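Local atomic coordinates of poly-beta-hydroxybuterate polymerase (Cupriavidus necator, PDB entry 5T6O), a protein that probably polymerises hydroxybutyryl units into polyhydroxybutyrate through the acyltransferase activity of its catalytic domain, the part present in this chain. Residues A[116-121]-A[306-311]; A[150-155]-A[242-247]; A[283-288]-A[334-339]; A[287-292]-A[299-304]. The protein carries 1 engineered substitution. All blocks are in the same frame, centred on the assembly; numbering follows the deposited sequence.

In the fold
From the N terminus, contact 1 opens first, at the end of strand 113-118, and closes only at 306-311. Within that long excursion lies contact 2, joining the loop after strand 140-146 to the end of helix 234-246. Contact 4, also inside it, is a much shorter closure between helix 285-289 and strand 299-304. Contact 3 starts from the same helix, sharing A287 and A288 with contact 4, but reaches past contact 1 to helix 333-339, so contacts 1 and 3 cross. The set ties strands near the centre of the sheet, 113-118 and 299-304, to the helices and loops beside them; contacts 3 and 4 lie about 7 Å apart between centres.

Contact 1: A[116-121]-A[306-311]; sequences LGFAVG and SGHIAG. Engineered in segment 116-121: A119 (natural residue Cys).
F118 is the last residue of strand 113-118, beyond which the backbone turns sharply at A119, with a positive phi of 59°, into helix 120-134, and the end of the F118 side chain reaches H308 and I309 at the start of a weakly bonded helix. With CG anti to the backbone N (chi1 174°), F118 points its CZ at I309 CD1, 4.0 Å away, the methyl lying at the ring edge. Against H308 the same ring is nearly parallel, planes at 22°, but slid so far aside that little overlap remains, with centroids 5.9 Å apart. The turn is the nucleophile elbow of the alpha/beta hydrolase fold; A119, at its apex, is an engineered residue replacing the natural cysteine. Its CB lies 4.1 Å above the F118 ring and 4.8 Å from H308 CE1. G117 and G121 allow strand and helix to close up, G117 CA approaching G121 O at 4.0 Å. H308 ND1 is hydrogen-bonded to D280 OD2, and the natural cysteine at 119, H308 and D280 are consistent with the catalytic triad of an alpha/beta hydrolase fold. E164 of a second subunit accepts hydrogen bonds from the backbone N atoms of I309 and A310.

Contact 2: A[150-155]-A[242-247]; sequences LDFADT and RHTYLQ. With SO4 (sulfate ion), chain D.
T244 sets its CB almost exactly over the centre of the F152 ring, 3.3 Å from the centroid and only 6° off the ring normal, a CH-pi contact in which the CB hydrogen is aimed straight down at the face. The heavier branches of T244 therefore tilt back from the ring; its hydroxyl, placed between the backbone N and the carbonyl carbon (chi1 69°), is hydrogen-bonded to Y240 O, one turn earlier in the helix. F152 plays a second aromatic part by presenting its CD2-CE2 edge to the face of Y245. This T-shaped pair has its planes at 70° and its centroids 5.0 Å apart. T155 comes in beside the same tyrosine, with OG1 3.5 Å from Y245 CD1. That hydroxyl donates to F152 O at 2.8 Å, bracing a type II turn, while D151 OD1 accepts from A153 N in an Asx turn that overlaps its start. Elsewhere on the helix, R242 NH1 and H243 NE2 grip one oxygen of a sulfate, O2, at 2.9 Å each; C182 N, whose residue is disulfide-bonded to C238, also hydrogen-bonds this sulfate, which probably comes from the crystallisation liquor. The contact fastens the loop that follows strand 140-146 to the closing pi-type turn of helix 234-246, and L150 and D151 continue it onto S291 and A290 near helix 285-289.

Contact 3: A[283-288]-A[334-339]; sequences VPWTAA and QQWLAG. With SO4 (sulfate ion), chain B.
The W285 indole is thrown across to helix 333-339 by a chi1 of 84°, which sets its CG between the backbone N and the carbonyl carbon, and W336 answers with its own CG anti to the backbone N (chi1 -178°). The six-membered rings meet obliquely, with planes at 53° and W285 CZ3 3.9 Å from W336 CE3. The next residue, L337, brings its CD2 methyl to W285 CZ2, likewise at 3.9 Å. T286 holds the indole from its own helix, CG2 standing 3.8 Å above one face of the W285 ring. The polar edge is directed elsewhere: W285 NE1 donates to a sulfate O4 at 3.1 Å. O4 lies near the indole plane, at its edge; the ion probably comes from the crystallisation liquor. R278 NH2 is a second donor to it, and L337 CD2 borders it at 3.7 Å from O1. Both tryptophans and L337 are buried; the sulfate meets the N-H of W285 beside this apolar cluster. Helices 285-289 and 333-339 meet beside strand 299-304, whose L303 touches all three side chains, with W324 of strand 322-325 packing against W336 and L337.

Contact 4: A[287-292]-A[299-304]; sequences AAYAST and LRFVLG
Y289 and F301 form a T-shaped pair that seals a beta-alpha-beta unit, in which strand 272-277 leads through helix 285-289 to the parallel strand 299-304. The tyrosine gives its edge and the phenylalanine its face: the planes stand at 82°, the centroids are 4.9 Å apart, and Y289 CD1 rises 3.5 Å above the middle of the F301 ring. With its CG anti to the backbone N (chi1 -174°), F301 lifts its ring off the strand and under the helix, far enough for CE1 to reach Y289 CA at 3.5 Å. A288 adds its methyl at the same corner, CB lying 4.2 Å from F301 CE1. W336 completes the aromatic cluster, meeting F301 edge-to-face and Y289 obliquely, while the Y289 hydroxyl is hydrogen-bonded to P330 O. Toward the start of the strand a methyl meets backbone: L299 CD1 lies 3.6 Å from T292 O. R300, on the other side of the strand, forms salt bridges with D327 and D350. T292 closes the turn that follows Y289, its OG1 standing over the rim of the Y289 ring. Y289 O takes two hydrogen bonds from that one residue, from T292 N at 2.8 Å and from T292 OG1 at 2.7 Å, the hydroxyl approaching almost straight at the carbonyl (C=O...OG1 angle 164°).

Contact 1: A[116-121]-A[306-311]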
loop_
_atom_site.group_PDB
_atom_site.type_symbol
_atom_site.label_atom_id
_atom_site.label_comp_id
_atom_site.label_asym_id
_atom_site.label_seq_id
_atom_site.Cartn_x
_atom_site.Cartn_y
_atom_site.Cartn_z
ATOM N N LEU A 116 -23.131 -8.436 22.622
ATOM C CA LEU A 116 -22.647 -8.101 21.293
ATOM C C LEU A 116 -22.309 -6.616 21.271
ATOM O O LEU A 116 -23.017 -5.796 21.867
ATOM C CB LEU A 116 -23.694 -8.432 20.206
ATOM C CG LEU A 116 -23.478 -7.962 18.758
ATOM C CD1 LEU A 116 -24.268 -8.866 17.798
ATOM C CD2 LEU A 116 -23.879 -6.491 18.533
ATOM N N GLY A 117 -21.219 -6.281 20.598
ATOM C CA GLY A 117 -20.915 -4.897 20.290
ATOM C C GLY A 117 -20.672 -4.746 18.804
ATOM O O GLY A 117 -20.253 -5.684 18.128
ATOM N N PHE A 118 -20.966 -3.547 18.293
ATOM C CA PHE A 118 -20.708 -3.200 16.894
ATOM C C PHE A 118 -19.927 -1.896 16.859
ATOM O O PHE A 118 -20.363 -0.902 17.444
ATOM C CB PHE A 118 -22.014 -3.058 16.100
ATOM C CG PHE A 118 -21.810 -2.549 14.686
ATOM C CD1 PHE A 118 -20.916 -3.177 13.835
ATOM C CD2 PHE A 118 -22.523 -1.463 14.206
ATOM C CE1 PHE A 118 -20.730 -2.733 12.540
ATOM C CE2 PHE A 118 -22.335 -1.005 12.909
ATOM C CZ PHE A 118 -21.440 -1.643 12.073
ATOM N N ALA A 119 -18.770 -1.904 16.194
ATOM C CA ALA A 119 -17.960 -0.682 16.001
ATOM C C ALA A 119 -17.598 -0.138 17.381
ATOM O O ALA A 119 -17.171 -0.915 18.248
ATOM C CB ALA A 119 -18.707 0.284 15.100
ATOM N N VAL A 120 -17.762 1.161 17.647
ATOM C CA VAL A 120 -17.353 1.656 18.960
ATOM C C VAL A 120 -18.176 1.015 20.081
ATOM O O VAL A 120 -17.702 0.935 21.219
ATOM C CB VAL A 120 -17.418 3.200 19.027
ATOM C CG1 VAL A 120 -18.859 3.702 19.041
ATOM C CG2 VAL A 120 -16.660 3.681 20.258
ATOM N N GLY A 121 -19.388 0.520 19.780
ATOM C CA GLY A 121 -20.108 -0.280 20.765
ATOM C C GLY A 121 -19.308 -1.484 21.233
ATOM O O GLY A 121 -19.385 -1.873 22.404
ATOM N N SER A 306 -16.777 -7.632 1.343
ATOM C CA SER A 306 -17.289 -6.287 1.061
ATOM C C SER A 306 -16.991 -5.276 2.173
ATOM O O SER A 306 -16.116 -5.507 3.018
ATOM C CB SER A 306 -18.798 -6.325 0.754
ATOM O OG SER A 306 -19.192 -5.149 0.051
ATOM N N GLY A 307 -17.693 -4.138 2.151
ATOM C CA GLY A 307 -17.309 -2.959 2.908
ATOM C C GLY A 307 -17.831 -2.931 4.338
ATOM O O GLY A 307 -18.349 -3.914 4.872
ATOM N N HIS A 308 -17.698 -1.746 4.955
ATOM C CA HIS A 308 -18.003 -1.564 6.373
ATOM C C HIS A 308 -19.428 -1.999 6.706
ATOM O O HIS A 308 -19.648 -2.812 7.613
ATOM C CB HIS A 308 -17.775 -0.090 6.741
ATOM C CG HIS A 308 -18.019 0.234 8.184
ATOM N ND1 HIS A 308 -17.318 -0.358 9.214
ATOM C CD2 HIS A 308 -18.878 1.109 8.766
ATOM C CE1 HIS A 308 -17.738 0.134 10.368
ATOM N NE2 HIS A 308 -18.684 1.026 10.124
ATOM N N ILE A 309 -20.415 -1.452 6.003
ATOM C CA ILE A 309 -21.805 -1.818 6.288
ATOM C C ILE A 309 -22.270 -2.965 5.401
ATOM O O ILE A 309 -22.932 -3.888 5.876
ATOM C CB ILE A 309 -22.741 -0.599 6.139
ATOM C CG1 ILE A 309 -22.369 0.493 7.147
ATOM C CG2 ILE A 309 -24.203 -1.035 6.319
ATOM C CD1 ILE A 309 -22.437 0.037 8.597
ATOM N N ALA A 310 -21.941 -2.925 4.108
ATOM C CA ALA A 310 -22.371 -4.005 3.217
ATOM C C ALA A 310 -21.927 -5.370 3.737
ATOM O O ALA A 310 -22.656 -6.358 3.607
ATOM C CB ALA A 310 -21.834 -3.774 1.802
ATOM N N GLY A 311 -20.743 -5.442 4.348
ATOM C CA GLY A 311 -20.252 -6.732 4.811
ATOM C C GLY A 311 -20.973 -7.228 6.052
ATOM O O GLY A 311 -21.271 -8.419 6.170
#

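Contact 2: A[150-155]-A[242-247]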
loop_
_atom_site.group_PDB
_atom_site.type_symbol
_atom_site.label_atom_id
_atom_site.label_comp_id
_atom_site.label_asym_id
_atom_site.label_seq_id
_atom_site.Cartn_x
_atom_site.Cartn_y
_atom_site.Cartn_z
ATOM N N LEU A 150 -10.091 -2.786 18.880
ATOM C CA LEU A 150 -9.444 -2.799 20.183
ATOM C C LEU A 150 -7.984 -2.380 20.082
ATOM O O LEU A 150 -7.503 -1.558 20.883
ATOM C CB LEU A 150 -9.544 -4.196 20.815
ATOM C CG LEU A 150 -10.955 -4.734 21.067
ATOM C CD1 LEU A 150 -10.878 -6.129 21.694
ATOM C CD2 LEU A 150 -11.789 -3.779 21.930
ATOM N N ASP A 151 -7.271 -2.923 19.095
ATOM C CA ASP A 151 -5.932 -2.469 18.725
ATOM C C ASP A 151 -6.085 -1.496 17.565
ATOM O O ASP A 151 -6.549 -1.875 16.487
ATOM C CB ASP A 151 -5.051 -3.663 18.344
ATOM C CG ASP A 151 -3.605 -3.280 18.048
ATOM O OD1 ASP A 151 -3.297 -2.087 17.809
ATOM O OD2 ASP A 151 -2.770 -4.207 18.040
ATOM N N PHE A 152 -5.720 -0.233 17.792
ATOM C CA PHE A 152 -5.942 0.822 16.816
ATOM C C PHE A 152 -4.699 1.106 15.976
ATOM O O PHE A 152 -4.638 2.136 15.290
ATOM C CB PHE A 152 -6.432 2.101 17.527
ATOM C CG PHE A 152 -7.844 1.997 18.092
ATOM C CD1 PHE A 152 -8.116 1.169 19.177
ATOM C CD2 PHE A 152 -8.881 2.747 17.558
ATOM C CE1 PHE A 152 -9.408 1.068 19.697
ATOM C CE2 PHE A 152 -10.184 2.655 18.071
ATOM C CZ PHE A 152 -10.442 1.821 19.141
ATOM N N ALA A 153 -3.712 0.210 15.998
ATOM C CA ALA A 153 -2.512 0.418 15.197
ATOM C C ALA A 153 -2.867 0.584 13.724
ATOM O O ALA A 153 -3.777 -0.070 13.209
ATOM C CB ALA A 153 -1.537 -0.751 15.376
ATOM N N ASP A 154 -2.163 1.496 13.056
ATOM C CA ASP A 154 -2.247 1.678 11.605
ATOM C C ASP A 154 -3.613 2.176 11.143
ATOM O O ASP A 154 -4.034 1.892 10.017
ATOM C CB ASP A 154 -1.884 0.385 10.869
ATOM C CG ASP A 154 -0.552 -0.173 11.312
ATOM O OD1 ASP A 154 0.410 0.617 11.422
ATOM O OD2 ASP A 154 -0.473 -1.393 11.567
ATOM N N THR A 155 -4.324 2.928 11.983
ATOM C CA THR A 155 -5.575 3.517 11.529
ATOM C C THR A 155 -5.373 4.831 10.780
ATOM O O THR A 155 -6.341 5.355 10.217
ATOM C CB THR A 155 -6.533 3.716 12.709
ATOM O OG1 THR A 155 -5.813 4.232 13.833
ATOM C CG2 THR A 155 -7.196 2.389 13.092
ATOM N N ARG A 242 -7.833 10.309 22.079
ATOM C CA ARG A 242 -6.491 10.293 22.657
ATOM C C ARG A 242 -6.002 8.874 22.923
ATOM O O ARG A 242 -4.879 8.514 22.543
ATOM C CB ARG A 242 -6.478 11.101 23.959
ATOM C CG ARG A 242 -5.180 10.982 24.762
ATOM C CD ARG A 242 -5.238 11.940 25.943
ATOM N NE ARG A 242 -5.143 13.325 25.495
ATOM C CZ ARG A 242 -5.365 14.377 26.274
ATOM N NH1 ARG A 242 -5.736 14.197 27.536
ATOM N NH2 ARG A 242 -5.229 15.603 25.787
ATOM N N HIS A 243 -6.824 8.052 23.582
ATOM C CA HIS A 243 -6.326 6.813 24.169
ATOM C C HIS A 243 -6.495 5.606 23.257
ATOM O O HIS A 243 -5.977 4.530 23.580
ATOM C CB HIS A 243 -7.015 6.555 25.515
ATOM C CG HIS A 243 -6.658 7.565 26.566
ATOM N ND1 HIS A 243 -5.391 7.662 27.099
ATOM C CD2 HIS A 243 -7.393 8.536 27.164
ATOM C CE1 HIS A 243 -5.364 8.641 27.988
ATOM N NE2 HIS A 243 -6.565 9.191 28.042
ATOM N N THR A 244 -7.196 5.755 22.133
ATOM C CA THR A 244 -7.275 4.665 21.168
ATOM C C THR A 244 -6.553 5.047 19.874
ATOM O O THR A 244 -5.406 4.635 19.665
ATOM C CB THR A 244 -8.742 4.255 20.926
ATOM O OG1 THR A 244 -9.460 5.283 20.233
ATOM C CG2 THR A 244 -9.439 3.983 22.246
ATOM N N TYR A 245 -7.179 5.866 19.022
ATOM C CA TYR A 245 -6.563 6.206 17.741
ATOM C C TYR A 245 -5.156 6.775 17.899
ATOM O O TYR A 245 -4.259 6.444 17.116
ATOM C CB TYR A 245 -7.437 7.201 16.980
ATOM C CG TYR A 245 -8.654 6.570 16.365
ATOM C CD1 TYR A 245 -8.595 5.976 15.104
ATOM C CD2 TYR A 245 -9.867 6.563 17.038
ATOM C CE1 TYR A 245 -9.714 5.400 14.540
ATOM C CE2 TYR A 245 -10.982 5.984 16.481
ATOM C CZ TYR A 245 -10.902 5.407 15.234
ATOM O OH TYR A 245 -12.023 4.837 14.681
ATOM N N LEU A 246 -4.937 7.641 18.894
ATOM C CA LEU A 246 -3.646 8.322 18.946
ATOM C C LEU A 246 -2.587 7.537 19.711
ATOM O O LEU A 246 -1.481 7.326 19.205
ATOM C CB LEU A 246 -3.804 9.714 19.564
ATOM C CG LEU A 246 -4.177 10.787 18.549
ATOM C CD1 LEU A 246 -4.322 12.118 19.249
ATOM C CD2 LEU A 246 -3.106 10.871 17.469
ATOM N N GLN A 247 -2.897 7.114 20.931
ATOM C CA GLN A 247 -1.910 6.482 21.790
ATOM C C GLN A 247 -2.093 4.981 21.914
ATOM O O GLN A 247 -1.193 4.310 22.430
ATOM C CB GLN A 247 -1.943 7.135 23.177
ATOM C CG GLN A 247 -1.506 8.595 23.097
ATOM C CD GLN A 247 -1.664 9.347 24.402
ATOM O OE1 GLN A 247 -2.129 8.803 25.406
ATOM N NE2 GLN A 247 -1.275 10.614 24.390
HETATM S S SO4 D . -7.642 12.033 30.137
HETATM O O1 SO4 D . -7.240 11.137 31.217
HETATM O O2 SO4 D . -6.690 11.879 29.031
HETATM O O3 SO4 D . -7.670 13.424 30.590
HETATM O O4 SO4 D . -9.006 11.711 29.713
#

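Contact 3: A[283-288]-A[334-339]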
loop_
_atom_site.group_PDB
_atom_site.type_symbol
_atom_site.label_atom_id
_atom_site.label_comp_id
_atom_site.label_asym_id
_atom_site.label_seq_id
_atom_site.Cartn_x
_atom_site.Cartn_y
_atom_site.Cartn_z
ATOM N N VAL A 283 -12.939 0.240 9.753
ATOM C CA VAL A 283 -12.316 -0.722 10.655
ATOM C C VAL A 283 -11.594 -1.734 9.768
ATOM O O VAL A 283 -12.215 -2.718 9.340
ATOM C CB VAL A 283 -13.364 -1.398 11.560
ATOM C CG1 VAL A 283 -12.727 -2.431 12.478
ATOM C CG2 VAL A 283 -14.141 -0.357 12.384
ATOM N N PRO A 284 -10.312 -1.531 9.437
ATOM C CA PRO A 284 -9.599 -2.511 8.604
ATOM C C PRO A 284 -9.753 -3.916 9.167
ATOM O O PRO A 284 -9.704 -4.120 10.380
ATOM C CB PRO A 284 -8.141 -2.038 8.674
ATOM C CG PRO A 284 -8.256 -0.537 8.884
ATOM C CD PRO A 284 -9.463 -0.377 9.791
ATOM N N TRP A 285 -9.951 -4.897 8.283
ATOM C CA TRP A 285 -10.193 -6.243 8.794
ATOM C C TRP A 285 -8.978 -6.765 9.542
ATOM O O TRP A 285 -9.124 -7.507 10.519
ATOM C CB TRP A 285 -10.618 -7.203 7.667
ATOM C CG TRP A 285 -9.515 -7.845 6.840
ATOM C CD1 TRP A 285 -9.049 -7.417 5.634
ATOM C CD2 TRP A 285 -8.788 -9.051 7.147
ATOM N NE1 TRP A 285 -8.068 -8.269 5.174
ATOM C CE2 TRP A 285 -7.883 -9.274 6.089
ATOM C CE3 TRP A 285 -8.812 -9.954 8.212
ATOM C CZ2 TRP A 285 -7.015 -10.364 6.062
ATOM C CZ3 TRP A 285 -7.944 -11.045 8.187
ATOM C CH2 TRP A 285 -7.061 -11.237 7.120
ATOM N N THR A 286 -7.778 -6.338 9.139
ATOM C CA THR A 286 -6.572 -6.746 9.850
ATOM C C THR A 286 -6.532 -6.154 11.253
ATOM O O THR A 286 -5.960 -6.762 12.171
ATOM C CB THR A 286 -5.341 -6.318 9.054
ATOM O OG1 THR A 286 -5.429 -4.920 8.770
ATOM C CG2 THR A 286 -5.283 -7.067 7.736
ATOM N N ALA A 287 -7.132 -4.972 11.431
ATOM C CA ALA A 287 -7.195 -4.344 12.750
ATOM C C ALA A 287 -8.169 -5.084 13.653
ATOM O O ALA A 287 -7.873 -5.321 14.828
ATOM C CB ALA A 287 -7.593 -2.870 12.617
ATOM N N ALA A 288 -9.335 -5.465 13.121
ATOM C CA ALA A 288 -10.222 -6.349 13.871
ATOM C C ALA A 288 -9.514 -7.645 14.233
ATOM O O ALA A 288 -9.626 -8.125 15.367
ATOM C CB ALA A 288 -11.486 -6.648 13.067
ATOM N N GLN A 334 -2.414 -12.108 7.261
ATOM C CA GLN A 334 -2.227 -12.676 5.933
ATOM C C GLN A 334 -2.067 -14.186 6.007
ATOM O O GLN A 334 -2.563 -14.912 5.136
ATOM C CB GLN A 334 -1.026 -12.034 5.244
ATOM C CG GLN A 334 -1.184 -11.946 3.736
ATOM C CD GLN A 334 -2.521 -11.333 3.319
ATOM O OE1 GLN A 334 -2.941 -10.291 3.833
ATOM N NE2 GLN A 334 -3.195 -11.984 2.383
ATOM N N GLN A 335 -1.380 -14.678 7.042
ATOM C CA GLN A 335 -1.303 -16.119 7.260
ATOM C C GLN A 335 -2.683 -16.704 7.516
ATOM O O GLN A 335 -2.996 -17.806 7.048
ATOM C CB GLN A 335 -0.373 -16.440 8.433
ATOM C CG GLN A 335 1.100 -16.274 8.150
ATOM C CD GLN A 335 1.756 -17.544 7.639
ATOM O OE1 GLN A 335 2.633 -18.109 8.294
ATOM N NE2 GLN A 335 1.342 -17.994 6.462
ATOM N N TRP A 336 -3.525 -15.979 8.258
ATOM C CA TRP A 336 -4.885 -16.452 8.503
ATOM C C TRP A 336 -5.643 -16.593 7.192
ATOM O O TRP A 336 -6.253 -17.633 6.913
ATOM C CB TRP A 336 -5.628 -15.493 9.440
ATOM C CG TRP A 336 -7.017 -15.979 9.760
ATOM C CD1 TRP A 336 -7.373 -16.798 10.793
ATOM C CD2 TRP A 336 -8.232 -15.696 9.040
ATOM N NE1 TRP A 336 -8.725 -17.046 10.761
ATOM C CE2 TRP A 336 -9.277 -16.384 9.697
ATOM C CE3 TRP A 336 -8.537 -14.928 7.907
ATOM C CZ2 TRP A 336 -10.611 -16.325 9.261
ATOM C CZ3 TRP A 336 -9.859 -14.876 7.464
ATOM C CH2 TRP A 336 -10.884 -15.560 8.149
ATOM N N LEU A 337 -5.593 -15.552 6.364
ATOM C CA LEU A 337 -6.311 -15.575 5.098
ATOM C C LEU A 337 -5.767 -16.639 4.155
ATOM O O LEU A 337 -6.542 -17.269 3.426
ATOM C CB LEU A 337 -6.245 -14.188 4.462
ATOM C CG LEU A 337 -7.104 -13.973 3.223
ATOM C CD1 LEU A 337 -8.540 -14.374 3.477
ATOM C CD2 LEU A 337 -7.004 -12.501 2.838
ATOM N N ALA A 338 -4.450 -16.896 4.184
ATOM C CA ALA A 338 -3.877 -17.896 3.287
ATOM C C ALA A 338 -4.448 -19.287 3.547
ATOM O O ALA A 338 -4.612 -20.079 2.610
ATOM C CB ALA A 338 -2.352 -17.914 3.419
ATOM N N GLY A 339 -4.750 -19.608 4.805
ATOM C CA GLY A 339 -5.320 -20.899 5.138
ATOM C C GLY A 339 -6.826 -20.920 5.213
ATOM O O GLY A 339 -7.422 -21.985 5.416
HETATM S S SO4 B . -6.375 -8.031 1.550
HETATM O O1 SO4 B . -6.107 -9.365 1.016
HETATM O O2 SO4 B . -5.642 -7.056 0.742
HETATM O O3 SO4 B . -7.805 -7.735 1.469
HETATM O O4 SO4 B . -5.921 -7.969 2.942
#

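Contact 4: A[287-292]-A[299-304]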
loop_
_atom_site.group_PDB
_atom_site.type_symbol
_atom_site.label_atom_id
_atom_site.label_comp_id
_atom_site.label_asym_id
_atom_site.label_seq_id
_atom_site.Cartn_x
_atom_site.Cartn_y
_atom_site.Cartn_z
ATOM N N ALA A 287 -7.132 -4.972 11.431
ATOM C CA ALA A 287 -7.195 -4.344 12.750
ATOM C C ALA A 287 -8.169 -5.084 13.653
ATOM O O ALA A 287 -7.873 -5.321 14.828
ATOM C CB ALA A 287 -7.593 -2.870 12.617
ATOM N N ALA A 288 -9.335 -5.465 13.121
ATOM C CA ALA A 288 -10.222 -6.349 13.871
ATOM C C ALA A 288 -9.514 -7.645 14.233
ATOM O O ALA A 288 -9.626 -8.125 15.367
ATOM C CB ALA A 288 -11.486 -6.648 13.067
ATOM N N TYR A 289 -8.763 -8.218 13.283
ATOM C CA TYR A 289 -8.085 -9.486 13.542
ATOM C C TYR A 289 -7.092 -9.361 14.685
ATOM O O TYR A 289 -6.862 -10.331 15.422
ATOM C CB TYR A 289 -7.371 -9.975 12.283
ATOM C CG TYR A 289 -6.752 -11.344 12.451
ATOM C CD1 TYR A 289 -7.526 -12.487 12.316
ATOM C CD2 TYR A 289 -5.403 -11.493 12.751
ATOM C CE1 TYR A 289 -6.983 -13.740 12.475
ATOM C CE2 TYR A 289 -4.840 -12.757 12.920
ATOM C CZ TYR A 289 -5.646 -13.875 12.774
ATOM O OH TYR A 289 -5.130 -15.139 12.929
ATOM N N ALA A 290 -6.479 -8.181 14.834
ATOM C CA ALA A 290 -5.527 -7.957 15.908
ATOM C C ALA A 290 -6.134 -8.189 17.290
ATOM O O ALA A 290 -5.385 -8.405 18.249
ATOM C CB ALA A 290 -4.954 -6.540 15.805
ATOM N N SER A 291 -7.468 -8.156 17.424
ATOM C CA SER A 291 -8.072 -8.524 18.703
ATOM C C SER A 291 -7.731 -9.950 19.119
ATOM O O SER A 291 -7.768 -10.251 20.315
ATOM C CB SER A 291 -9.595 -8.362 18.654
ATOM O OG SER A 291 -9.952 -7.012 18.398
ATOM N N THR A 292 -7.398 -10.837 18.173
ATOM C CA THR A 292 -7.099 -12.216 18.553
ATOM C C THR A 292 -5.819 -12.326 19.369
ATOM O O THR A 292 -5.589 -13.361 20.005
ATOM C CB THR A 292 -6.969 -13.130 17.326
ATOM O OG1 THR A 292 -5.907 -12.666 16.483
ATOM C CG2 THR A 292 -8.270 -13.182 16.538
ATOM N N LEU A 299 -11.523 -18.267 20.892
ATOM C CA LEU A 299 -11.825 -17.214 19.935
ATOM C C LEU A 299 -12.164 -17.827 18.584
ATOM O O LEU A 299 -11.623 -18.867 18.203
ATOM C CB LEU A 299 -10.644 -16.253 19.767
ATOM C CG LEU A 299 -10.009 -15.755 21.059
ATOM C CD1 LEU A 299 -8.853 -14.789 20.741
ATOM C CD2 LEU A 299 -11.068 -15.086 21.925
ATOM N N ARG A 300 -13.066 -17.169 17.872
ATOM C CA ARG A 300 -13.376 -17.484 16.483
ATOM C C ARG A 300 -13.275 -16.193 15.695
ATOM O O ARG A 300 -13.802 -15.162 16.131
ATOM C CB ARG A 300 -14.778 -18.086 16.347
ATOM C CG ARG A 300 -15.192 -18.399 14.906
ATOM C CD ARG A 300 -16.364 -19.380 14.886
ATOM N NE ARG A 300 -16.746 -19.788 13.530
ATOM C CZ ARG A 300 -16.103 -20.700 12.812
ATOM N NH1 ARG A 300 -15.030 -21.309 13.304
ATOM N NH2 ARG A 300 -16.532 -21.010 11.595
ATOM N N PHE A 301 -12.568 -16.221 14.566
ATOM C CA PHE A 301 -12.511 -15.053 13.692
ATOM C C PHE A 301 -13.148 -15.395 12.353
ATOM O O PHE A 301 -12.842 -16.439 11.766
ATOM C CB PHE A 301 -11.085 -14.553 13.461
ATOM C CG PHE A 301 -11.045 -13.260 12.689
ATOM C CD1 PHE A 301 -11.148 -12.047 13.354
ATOM C CD2 PHE A 301 -10.949 -13.263 11.304
ATOM C CE1 PHE A 301 -11.140 -10.858 12.646
ATOM C CE2 PHE A 301 -10.938 -12.079 10.587
ATOM C CZ PHE A 301 -11.037 -10.874 11.263
ATOM N N VAL A 302 -14.019 -14.512 11.869
ATOM C CA VAL A 302 -14.727 -14.724 10.613
ATOM C C VAL A 302 -14.661 -13.435 9.809
ATOM O O VAL A 302 -14.884 -12.347 10.349
ATOM C CB VAL A 302 -16.183 -15.172 10.845
ATOM C CG1 VAL A 302 -16.942 -15.230 9.526
ATOM C CG2 VAL A 302 -16.208 -16.529 11.545
ATOM N N LEU A 303 -14.314 -13.559 8.532
ATOM C CA LEU A 303 -14.146 -12.436 7.620
ATOM C C LEU A 303 -15.284 -12.453 6.608
ATOM O O LEU A 303 -15.446 -13.438 5.882
ATOM C CB LEU A 303 -12.802 -12.546 6.898
ATOM C CG LEU A 303 -12.369 -11.426 5.955
ATOM C CD1 LEU A 303 -12.265 -10.130 6.730
ATOM C CD2 LEU A 303 -11.017 -11.798 5.328
ATOM N N GLY A 304 -16.068 -11.379 6.565
ATOM C CA GLY A 304 -17.093 -11.234 5.549
ATOM C C GLY A 304 -16.562 -10.459 4.359
ATOM O O GLY A 304 -15.683 -9.625 4.490
#